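Local atomic coordinates of myosin-4 (Saccharomyces cerevisiae, PDB entry 3MMI), a protein that carries specific mRNAs, among them the ASH1 message, toward the bud as a class V myosin motor recruited through SHE3. Residues I168-F171 with D172-L175; N224-L227 with F228-I232. All blocks are in the same frame, centred on the assembly; numbering follows the deposited sequence.

Overall arrangement
Both contacts are local, each made within a continuous run of residues in the globular tail of this class V myosin, an all-helical region of the Dilute family. Interaction 1 comes first along the chain and spans the end of the long helix 132-168 and the short helix 170-174; interaction 2 is a stretch of helix 209-234. Their centres lie about 11 Å apart, on the same side of the chain's centre, and they touch directly. Ile170 and Val174 of the short helix pack on Leu227, Ile170 also meets Met226, and CD1 of Leu175 lies 3.5 Å from Leu227 O. The short helix is thereby packed against helix 209-234.

Interaction 1. Residues I168-F171 with D172-L175; sequences IEIF and DMVL
CB of Leu175 and the backbone N of Asp172 approach the Phe171 ring obliquely. Phe171 CE1 lies 3.7 Å from Leu175 CB, Phe171 CD1 packs on CD1 of the same leucine, and the two side chains cross at about a right angle. Toward the carboxylate, Phe171 CD2 is 3.7 Å from Asp172 OD1, with ring and carboxylate planes 62° apart; that oxygen is hydrogen-bonded to Asn176. The ring takes this place because CG is anti to the backbone N (chi1 179°), which lays it beside the turn that follows. Lys234 makes a cation-pi contact with it. Cutting Phe171 back to an alanine is likely to leave Leu175 without its aromatic partner and the amine of Lys234 without the ring it meets.

Met173 makes the second cluster. Its chain bends at chi3 and brings CE against both isoleucines: Met173 CE is 3.5 Å from CG2 of Ile168, tighter than a usual carbon contact, and 3.7 Å from CG1 of Ile170. Along the backbone, Met173 N donates to Glu169 O at 3.0 Å. Phe171 O accepts twice, from Leu175 N at 2.9 Å and from Val174 N, which stands well above the carbonyl plane; the bond from Val174 N to Ile170 O is weak. Glu169, with positive phi, is the C-prime residue of a Schellman motif that ends helix 132-168, and it also occupies the N-cap position of helix 170-174.

Ile168, at the end of helix 132-168, packs on Leu191 and Phe194 of helix 185-204, where Met173 of the short helix touches Lys187. Also from the short helix, Ile170 packs on helix 209-234 and Val174 on Val246 of helix 240-257, which Leu175, just after it, meets too.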
ATOM      1  N   ILE A 168      15.374   5.925  -3.798  1.00 34.59           N
ATOM      2  CA  ILE A 168      15.461   7.075  -2.962  1.00 31.07           C
ATOM      3  C   ILE A 168      16.340   6.724  -1.766  1.00 30.33           C
ATOM      4  O   ILE A 168      16.752   7.611  -1.023  1.00 30.57           O
ATOM      5  CB  ILE A 168      14.090   7.444  -2.475  1.00 32.61           C
ATOM      6  CG1 ILE A 168      13.266   7.988  -3.621  1.00 35.79           C
ATOM      7  CG2 ILE A 168      14.137   8.370  -1.401  1.00 32.26           C
ATOM      8  CD1 ILE A 168      11.886   8.107  -3.181  1.00 43.78           C
ATOM      9  N   GLU A 169      16.679   5.461  -1.576  1.00 26.11           N
ATOM     10  CA  GLU A 169      17.688   5.138  -0.549  1.00 26.86           C
ATOM     11  C   GLU A 169      17.177   5.359   0.915  1.00 26.07           C
ATOM     12  O   GLU A 169      17.907   5.860   1.832  1.00 23.88           O
ATOM     13  CB  GLU A 169      18.988   5.966  -0.775  1.00 26.00           C
ATOM     14  CG  GLU A 169      19.620   5.775  -2.187  1.00 35.81           C
ATOM     15  CD  GLU A 169      20.875   6.622  -2.389  1.00 41.76           C
ATOM     16  OE1 GLU A 169      21.942   6.077  -2.445  1.00 43.58           O
ATOM     17  OE2 GLU A 169      20.809   7.850  -2.479  1.00 49.42           O
ATOM     18  N   ILE A 170      15.924   4.994   1.146  1.00 26.64           N
ATOM     19  CA  ILE A 170      15.293   5.234   2.419  1.00 27.87           C
ATOM     20  C   ILE A 170      16.096   4.723   3.612  1.00 25.94           C
ATOM     21  O   ILE A 170      16.223   5.430   4.616  1.00 27.03           O
ATOM     22  CB  ILE A 170      13.812   4.765   2.481  1.00 31.65           C
ATOM     23  CG1 ILE A 170      12.860   5.960   2.176  1.00 41.31           C
ATOM     24  CG2 ILE A 170      13.384   4.532   3.913  1.00 25.60           C
ATOM     25  CD1 ILE A 170      12.281   5.978   0.839  1.00 33.09           C
ATOM     26  N   PHE A 171      16.701   3.569   3.480  1.00 23.61           N
ATOM     27  CA  PHE A 171      17.563   3.063   4.478  1.00 22.48           C
ATOM     28  C   PHE A 171      18.709   3.998   4.904  1.00 25.42           C
ATOM     29  O   PHE A 171      18.877   4.292   6.097  1.00 26.03           O
ATOM     30  CB  PHE A 171      18.105   1.650   4.125  1.00 23.51           C
ATOM     31  CG  PHE A 171      19.035   1.130   5.192  1.00 24.50           C
ATOM     32  CD1 PHE A 171      18.518   0.520   6.336  1.00 25.31           C
ATOM     33  CD2 PHE A 171      20.391   1.382   5.133  1.00 25.17           C
ATOM     34  CE1 PHE A 171      19.405   0.082   7.415  1.00 26.95           C
ATOM     35  CE2 PHE A 171      21.270   0.991   6.182  1.00 27.81           C
ATOM     36  CZ  PHE A 171      20.806   0.299   7.308  1.00 24.42           C
ATOM     37  N   ASP A 172      19.542   4.423   3.949  1.00 27.59           N
ATOM     38  CA  ASP A 172      20.683   5.314   4.219  1.00 29.78           C
ATOM     39  C   ASP A 172      20.291   6.645   4.687  1.00 27.21           C
ATOM     40  O   ASP A 172      21.043   7.254   5.403  1.00 31.26           O
ATOM     41  CB  ASP A 172      21.608   5.537   3.007  1.00 30.75           C
ATOM     42  CG  ASP A 172      22.522   4.352   2.747  1.00 37.64           C
ATOM     43  OD1 ASP A 172      22.869   3.663   3.713  1.00 37.49           O
ATOM     44  OD2 ASP A 172      22.876   4.091   1.555  1.00 45.42           O
ATOM     45  N   MET A 173      19.114   7.087   4.310  1.00 26.36           N
ATOM     46  CA  MET A 173      18.575   8.395   4.735  1.00 24.23           C
ATOM     47  C   MET A 173      18.140   8.334   6.194  1.00 22.79           C
ATOM     48  O   MET A 173      18.244   9.289   6.896  1.00 21.45           O
ATOM     49  CB  MET A 173      17.368   8.683   3.810  1.00 26.90           C
ATOM     50  CG  MET A 173      17.071  10.113   3.542  1.00 31.55           C
ATOM     51  SD  MET A 173      15.632  10.367   2.559  1.00 33.42           S
ATOM     52  CE  MET A 173      15.237   8.755   1.897  1.00 57.70           C
ATOM     53  N   VAL A 174      17.591   7.186   6.645  1.00 24.14           N
ATOM     54  CA  VAL A 174      16.796   7.190   7.887  1.00 20.33           C
ATOM     55  C   VAL A 174      17.473   6.408   8.941  1.00 19.07           C
ATOM     56  O   VAL A 174      17.573   6.922  10.053  1.00 20.79           O
ATOM     57  CB  VAL A 174      15.331   6.657   7.711  1.00 23.00           C
ATOM     58  CG1 VAL A 174      14.665   6.457   9.082  1.00 17.17           C
ATOM     59  CG2 VAL A 174      14.546   7.464   6.772  1.00 15.24           C
ATOM     60  N   LEU A 175      17.952   5.202   8.639  1.00 20.78           N
ATOM     61  CA  LEU A 175      18.398   4.230   9.644  1.00 21.56           C
ATOM     62  C   LEU A 175      19.920   4.067   9.824  1.00 26.43           C
ATOM     63  O   LEU A 175      20.365   3.471  10.857  1.00 26.31           O
ATOM     64  CB  LEU A 175      17.837   2.861   9.230  1.00 20.90           C
ATOM     65  CG  LEU A 175      16.338   2.715   9.318  1.00 18.94           C
ATOM     66  CD1 LEU A 175      15.945   1.320   8.930  1.00 14.81           C
ATOM     67  CD2 LEU A 175      15.918   3.100  10.847  1.00 15.03           C
TER

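Interaction 2. Residues N224-L227 with F228-I232; sequences NVML and FNDLI
Val225 and Asn229, one turn apart, lie side by side and point the same way, with CG1 of Val225 3.6 Å from ND2 of Asn229. The Asn229 side chain folds back over its own helix: CG is anti to the carbonyl carbon and beside the backbone N (chi1 -74°), which sets it 3.2 Å from Val225 O. That oxygen receives a straight bond from Asn229 N (2.9 Å, 167°), while the amide's ND2 is hydrogen-bonded to Leu347 O.

Met226 and Asp230, the next i, i+4 pair, cross at a slant. The methionine leaves the helix with CG anti to its backbone N, then bends at chi2 and chi3, and the methyl CE of Met226 arrives 3.6 Å from OD2 of Asp230. CG of Asp230 lies 3.2 Å from Met226 O, which accepts the backbone bond from Asp230 N at 2.9 Å.

Leu227 and Phe228 diverge to other partners. The ring of Phe228 leads away from the preceding turn to Ala274, Leu298 and Leu347, although CB of Phe228 remains 3.3 Å from Asn224 O. Leu227 packs on Ile271 as well as on the short helix 170-174. Asn224 is held through both ends of its amide, by Gln270 and the backbone N of Ile271.

Consecutive i to i+4 backbone bonds from Asn224 to Leu231 are those of a regular alpha-helix, here one that packs against helices 170-174 and 269-279 in the helical globular tail of a class V myosin, in the part that matches the DIL domain.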
ATOM      1  N   ASN A 224       6.835   1.990   6.904  1.00 19.74           N
ATOM      2  CA  ASN A 224       6.754   1.315   8.254  1.00 19.87           C
ATOM      3  C   ASN A 224       7.365  -0.134   8.244  1.00 19.32           C
ATOM      4  O   ASN A 224       8.336  -0.389   8.981  1.00 19.31           O
ATOM      5  CB  ASN A 224       5.267   1.294   8.697  1.00 19.53           C
ATOM      6  CG  ASN A 224       5.061   0.678  10.061  1.00 21.85           C
ATOM      7  OD1 ASN A 224       5.663   1.156  11.062  1.00 22.40           O
ATOM      8  ND2 ASN A 224       4.333  -0.402  10.117  1.00 19.99           N
ATOM      9  N   VAL A 225       6.912  -0.986   7.299  1.00 20.55           N
ATOM     10  CA  VAL A 225       7.351  -2.412   7.105  1.00 21.85           C
ATOM     11  C   VAL A 225       8.819  -2.463   6.808  1.00 20.81           C
ATOM     12  O   VAL A 225       9.612  -3.039   7.511  1.00 19.04           O
ATOM     13  CB  VAL A 225       6.504  -3.028   5.938  1.00 20.60           C
ATOM     14  CG1 VAL A 225       7.112  -4.395   5.537  1.00 24.07           C
ATOM     15  CG2 VAL A 225       5.077  -3.129   6.421  1.00 20.34           C
ATOM     16  N   MET A 226       9.207  -1.693   5.795  1.00 23.63           N
ATOM     17  CA  MET A 226      10.622  -1.715   5.317  1.00 22.78           C
ATOM     18  C   MET A 226      11.561  -1.172   6.371  1.00 20.32           C
ATOM     19  O   MET A 226      12.661  -1.670   6.645  1.00 21.09           O
ATOM     20  CB  MET A 226      10.693  -0.852   4.095  1.00 24.11           C
ATOM     21  CG  MET A 226      12.032  -0.838   3.473  1.00 33.74           C
ATOM     22  SD  MET A 226      12.340   0.766   2.769  1.00 48.85           S
ATOM     23  CE  MET A 226      13.630   1.304   3.868  1.00 47.38           C
ATOM     24  N   LEU A 227      11.106  -0.118   7.028  1.00 18.80           N
ATOM     25  CA  LEU A 227      11.971   0.506   8.006  1.00 17.56           C
ATOM     26  C   LEU A 227      12.102  -0.355   9.255  1.00 16.61           C
ATOM     27  O   LEU A 227      13.173  -0.587   9.763  1.00 14.85           O
ATOM     28  CB  LEU A 227      11.498   1.895   8.411  1.00 16.37           C
ATOM     29  CG  LEU A 227      11.799   3.045   7.431  1.00 25.04           C
ATOM     30  CD1 LEU A 227      11.010   4.248   7.857  1.00 18.77           C
ATOM     31  CD2 LEU A 227      13.235   3.443   7.375  1.00 13.39           C
ATOM     32  N   PHE A 228      10.975  -0.848   9.745  1.00 17.83           N
ATOM     33  CA  PHE A 228      11.034  -1.743  10.905  1.00 17.43           C
ATOM     34  C   PHE A 228      11.886  -3.033  10.552  1.00 17.36           C
ATOM     35  O   PHE A 228      12.685  -3.403  11.383  1.00 17.60           O
ATOM     36  CB  PHE A 228       9.661  -2.218  11.327  1.00 15.86           C
ATOM     37  CG  PHE A 228       9.694  -3.110  12.481  1.00 18.61           C
ATOM     38  CD1 PHE A 228       9.877  -2.569  13.773  1.00 15.62           C
ATOM     39  CD2 PHE A 228       9.595  -4.498  12.310  1.00 15.44           C
ATOM     40  CE1 PHE A 228       9.964  -3.382  14.828  1.00 19.69           C
ATOM     41  CE2 PHE A 228       9.595  -5.333  13.376  1.00 17.70           C
ATOM     42  CZ  PHE A 228       9.760  -4.837  14.665  1.00 18.23           C
ATOM     43  N   ASN A 229      11.634  -3.689   9.425  1.00 16.79           N
ATOM     44  CA  ASN A 229      12.338  -4.939   9.045  1.00 18.15           C
ATOM     45  C   ASN A 229      13.846  -4.649   8.945  1.00 18.12           C
ATOM     46  O   ASN A 229      14.689  -5.397   9.448  1.00 16.18           O
ATOM     47  CB  ASN A 229      11.757  -5.465   7.725  1.00 13.89           C
ATOM     48  CG  ASN A 229      10.385  -6.079   7.909  1.00 14.90           C
ATOM     49  OD1 ASN A 229       9.901  -6.178   9.010  1.00 16.73           O
ATOM     50  ND2 ASN A 229       9.760  -6.538   6.798  1.00 15.19           N
ATOM     51  N   ASP A 230      14.200  -3.512   8.335  1.00 19.35           N
ATOM     52  CA  ASP A 230      15.635  -3.155   8.242  1.00 19.50           C
ATOM     53  C   ASP A 230      16.226  -2.762   9.537  1.00 19.36           C
ATOM     54  O   ASP A 230      17.457  -2.947   9.786  1.00 18.12           O
ATOM     55  CB  ASP A 230      15.883  -2.034   7.250  1.00 18.01           C
ATOM     56  CG  ASP A 230      15.692  -2.469   5.802  1.00 23.50           C
ATOM     57  OD1 ASP A 230      15.544  -3.692   5.534  1.00 26.16           O
ATOM     58  OD2 ASP A 230      15.594  -1.543   4.921  1.00 27.05           O
ATOM     59  N   LEU A 231      15.403  -2.196  10.414  1.00 17.71           N
ATOM     60  CA  LEU A 231      15.956  -1.864  11.730  1.00 19.04           C
ATOM     61  C   LEU A 231      16.419  -3.176  12.429  1.00 22.14           C
ATOM     62  O   LEU A 231      17.552  -3.212  13.045  1.00 22.00           O
ATOM     63  CB  LEU A 231      14.908  -1.182  12.595  1.00 18.54           C
ATOM     64  CG  LEU A 231      15.313  -1.059  14.063  1.00 17.77           C
ATOM     65  CD1 LEU A 231      16.300   0.144  14.239  1.00 23.47           C
ATOM     66  CD2 LEU A 231      14.107  -0.862  15.036  1.00 20.13           C
ATOM     67  N   ILE A 232      15.624  -4.221  12.307  1.00 20.24           N
ATOM     68  CA  ILE A 232      15.992  -5.498  12.907  1.00 27.56           C
ATOM     69  C   ILE A 232      17.132  -6.233  12.131  1.00 26.42           C
ATOM     70  O   ILE A 232      17.961  -6.751  12.754  1.00 30.21           O
ATOM     71  CB  ILE A 232      14.805  -6.515  12.916  1.00 27.46           C
ATOM     72  CG1 ILE A 232      13.660  -6.048  13.816  1.00 31.48           C
ATOM     73  CG2 ILE A 232      15.306  -7.934  13.374  1.00 34.60           C
ATOM     74  CD1 ILE A 232      14.063  -5.479  15.123  1.00 24.79           C
TER